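Local structure of probable sugar kinase (Clostridium perfringens, 3KZH) at residues Ser238-Glu246 against Thr310-Asp318. The protein is probably a carbohydrate kinase of the pfkB family, in the ribokinase clan, and binds beta-D-glucopyranose. Residues are numbered along the deposited sequence; the frame is centred on the assembly and turned at random.
Sequences SCGKIKATE and TTWEEEKYD
K241 and K243 pair with E315 and E313 through mutual backbone hydrogen bonds, joining strands 239-244 and 312-317 antiparallel at 167°, with axes 4.6 Å apart. The bond from E313 N to K243 O is almost straight, 177° at the hydrogen. Beyond the strand, T245 N donates to T311 O. On the face of I242, A244 and W312, the W312 indole lies obliquely against I242 and A244. W312 CE3 lies 3.7 Å from I242 CG2, and CZ3 lies 3.6 Å from A244 CB. T310 CG2 sits over the centre of one ring face, and K278 of helix 273-288 makes a cation-pi contact with the ring. On the opposite face of the sheet, with C239, K241 and E315, the Y317 ring lies obliquely against G240, with CD1 3.7 Å from G240 CA. The C239 sulfur, anti to its own N (chi1 176°), meets the tyrosine at the ring edge. Y317 OH donates to E315 OE1 at 2.6 Å, from above the carboxylate plane. K241 runs alongside E315, but NZ stays 4.1 Å from OE1, beyond a salt bridge. K243 and E313 lie side by side in the same way. Strand 312-317, after helix 300-308, closes one edge of the central sheet of this ribokinase-like fold.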
# COMPACT_ATOMS: atom_id res chain seq x y z
N SER A 238 14.52 -43.31 -9.93
CA SER A 238 13.63 -43.52 -8.79
C SER A 238 12.22 -43.08 -9.12
O SER A 238 12.00 -42.08 -9.79
CB SER A 238 14.15 -42.77 -7.56
OG SER A 238 15.30 -43.39 -7.03
N CYS A 239 11.26 -43.89 -8.67
CA CYS A 239 9.84 -43.64 -8.88
C CYS A 239 9.08 -44.07 -7.64
O CYS A 239 9.41 -45.09 -7.04
CB CYS A 239 9.32 -44.38 -10.12
SG CYS A 239 7.52 -44.23 -10.43
N GLY A 240 8.10 -43.28 -7.25
CA GLY A 240 7.32 -43.61 -6.08
C GLY A 240 6.22 -42.62 -5.81
O GLY A 240 5.95 -41.74 -6.62
N LYS A 241 5.59 -42.77 -4.65
CA LYS A 241 4.50 -41.93 -4.19
C LYS A 241 4.61 -41.80 -2.68
O LYS A 241 4.73 -42.81 -1.98
CB LYS A 241 3.15 -42.54 -4.57
CG LYS A 241 1.93 -41.69 -4.20
CD LYS A 241 0.71 -42.54 -3.87
CE LYS A 241 0.06 -43.12 -5.12
NZ LYS A 241 -1.16 -43.92 -4.77
N ILE A 242 4.61 -40.57 -2.20
CA ILE A 242 4.71 -40.29 -0.76
C ILE A 242 3.54 -39.41 -0.33
O ILE A 242 3.16 -38.47 -1.03
CB ILE A 242 6.09 -39.62 -0.38
CG1 ILE A 242 7.26 -40.56 -0.71
CG2 ILE A 242 6.15 -39.35 1.12
CD1 ILE A 242 8.63 -39.91 -0.67
N LYS A 243 2.99 -39.73 0.83
CA LYS A 243 1.86 -39.01 1.39
C LYS A 243 2.11 -38.80 2.87
O LYS A 243 2.82 -39.59 3.50
CB LYS A 243 0.58 -39.84 1.17
CG LYS A 243 -0.70 -39.31 1.77
CD LYS A 243 -1.74 -40.40 1.79
CE LYS A 243 -2.90 -40.05 2.71
NZ LYS A 243 -3.94 -41.12 2.69
N ALA A 244 1.58 -37.70 3.40
CA ALA A 244 1.70 -37.41 4.82
C ALA A 244 0.37 -37.68 5.48
O ALA A 244 -0.69 -37.46 4.90
CB ALA A 244 2.10 -35.96 5.03
N THR A 245 0.42 -38.23 6.69
CA THR A 245 -0.79 -38.51 7.47
C THR A 245 -1.02 -37.25 8.33
O THR A 245 -0.16 -36.36 8.38
CB THR A 245 -0.62 -39.78 8.37
OG1 THR A 245 0.40 -39.55 9.36
CG2 THR A 245 -0.23 -40.99 7.54
N GLU A 246 -2.21 -37.14 8.93
CA GLU A 246 -2.58 -36.01 9.81
C GLU A 246 -2.57 -34.58 9.23
O GLU A 246 -2.36 -33.61 9.96
CB GLU A 246 -1.74 -36.05 11.12
CG GLU A 246 -1.98 -37.26 12.02
CD GLU A 246 -3.41 -37.34 12.53
OE1 GLU A 246 -3.84 -36.39 13.23
OE2 GLU A 246 -4.10 -38.34 12.22
N THR A 310 6.53 -35.72 11.38
CA THR A 310 5.57 -36.29 10.43
C THR A 310 5.73 -37.79 10.15
O THR A 310 6.84 -38.30 10.00
CB THR A 310 5.57 -35.48 9.07
OG1 THR A 310 5.26 -34.11 9.33
CG2 THR A 310 4.53 -36.01 8.08
N THR A 311 4.59 -38.48 10.11
CA THR A 311 4.52 -39.91 9.80
C THR A 311 4.14 -40.00 8.32
O THR A 311 3.12 -39.43 7.90
CB THR A 311 3.48 -40.63 10.70
OG1 THR A 311 3.93 -40.59 12.06
CG2 THR A 311 3.31 -42.10 10.27
N TRP A 312 4.97 -40.71 7.55
CA TRP A 312 4.77 -40.85 6.11
C TRP A 312 4.31 -42.22 5.61
O TRP A 312 4.61 -43.25 6.21
CB TRP A 312 6.07 -40.49 5.35
CG TRP A 312 6.73 -39.17 5.71
CD1 TRP A 312 7.71 -38.97 6.64
CD2 TRP A 312 6.44 -37.87 5.15
NE1 TRP A 312 8.06 -37.64 6.70
CE2 TRP A 312 7.30 -36.94 5.80
CE3 TRP A 312 5.56 -37.40 4.17
CZ2 TRP A 312 7.29 -35.56 5.50
CZ3 TRP A 312 5.54 -36.02 3.86
CH2 TRP A 312 6.40 -35.12 4.53
N GLU A 313 3.56 -42.20 4.51
CA GLU A 313 3.11 -43.40 3.82
C GLU A 313 3.95 -43.33 2.55
O GLU A 313 3.83 -42.37 1.78
CB GLU A 313 1.62 -43.35 3.48
CG GLU A 313 0.70 -43.78 4.62
CD GLU A 313 -0.77 -43.68 4.26
OE1 GLU A 313 -1.14 -44.00 3.11
OE2 GLU A 313 -1.56 -43.29 5.15
N GLU A 314 4.89 -44.27 2.42
CA GLU A 314 5.81 -44.32 1.28
C GLU A 314 5.64 -45.58 0.45
O GLU A 314 5.40 -46.65 0.99
CB GLU A 314 7.27 -44.22 1.76
CG GLU A 314 7.61 -42.97 2.55
CD GLU A 314 9.04 -42.94 3.02
OE1 GLU A 314 9.95 -42.92 2.17
OE2 GLU A 314 9.27 -42.89 4.25
N GLU A 315 5.75 -45.42 -0.86
CA GLU A 315 5.61 -46.51 -1.84
C GLU A 315 6.70 -46.30 -2.90
O GLU A 315 6.93 -45.17 -3.32
CB GLU A 315 4.23 -46.45 -2.52
CG GLU A 315 3.03 -46.81 -1.61
CD GLU A 315 1.67 -46.48 -2.22
OE1 GLU A 315 1.42 -46.76 -3.41
OE2 GLU A 315 0.81 -45.96 -1.48
N LYS A 316 7.39 -47.38 -3.29
CA LYS A 316 8.45 -47.31 -4.30
C LYS A 316 8.17 -48.31 -5.43
O LYS A 316 7.96 -49.48 -5.17
CB LYS A 316 9.84 -47.64 -3.72
CG LYS A 316 10.40 -46.71 -2.63
CD LYS A 316 11.94 -46.82 -2.49
CE LYS A 316 12.44 -48.25 -2.20
NZ LYS A 316 11.96 -48.84 -0.91
N TYR A 317 8.19 -47.83 -6.68
CA TYR A 317 7.97 -48.70 -7.84
C TYR A 317 9.26 -48.80 -8.65
O TYR A 317 10.00 -47.83 -8.78
CB TYR A 317 6.82 -48.18 -8.72
CG TYR A 317 5.64 -47.61 -7.97
CD1 TYR A 317 5.44 -46.22 -7.89
CD2 TYR A 317 4.74 -48.45 -7.26
CE1 TYR A 317 4.39 -45.67 -7.12
CE2 TYR A 317 3.68 -47.90 -6.49
CZ TYR A 317 3.51 -46.51 -6.42
OH TYR A 317 2.50 -45.95 -5.69
N ASP A 318 9.51 -49.99 -9.20
CA ASP A 318 10.71 -50.25 -10.01
C ASP A 318 10.45 -50.11 -11.52
O ASP A 318 9.46 -49.48 -11.93
CB ASP A 318 11.28 -51.63 -9.68
CG ASP A 318 12.80 -51.64 -9.64
OD1 ASP A 318 13.42 -51.98 -10.67
OD2 ASP A 318 13.35 -51.30 -8.56
O HOH W 1 12.37 -46.64 -6.83
O HOH W 2 2.01 -43.61 -0.46
O HOH W 3 1.94 -37.08 10.47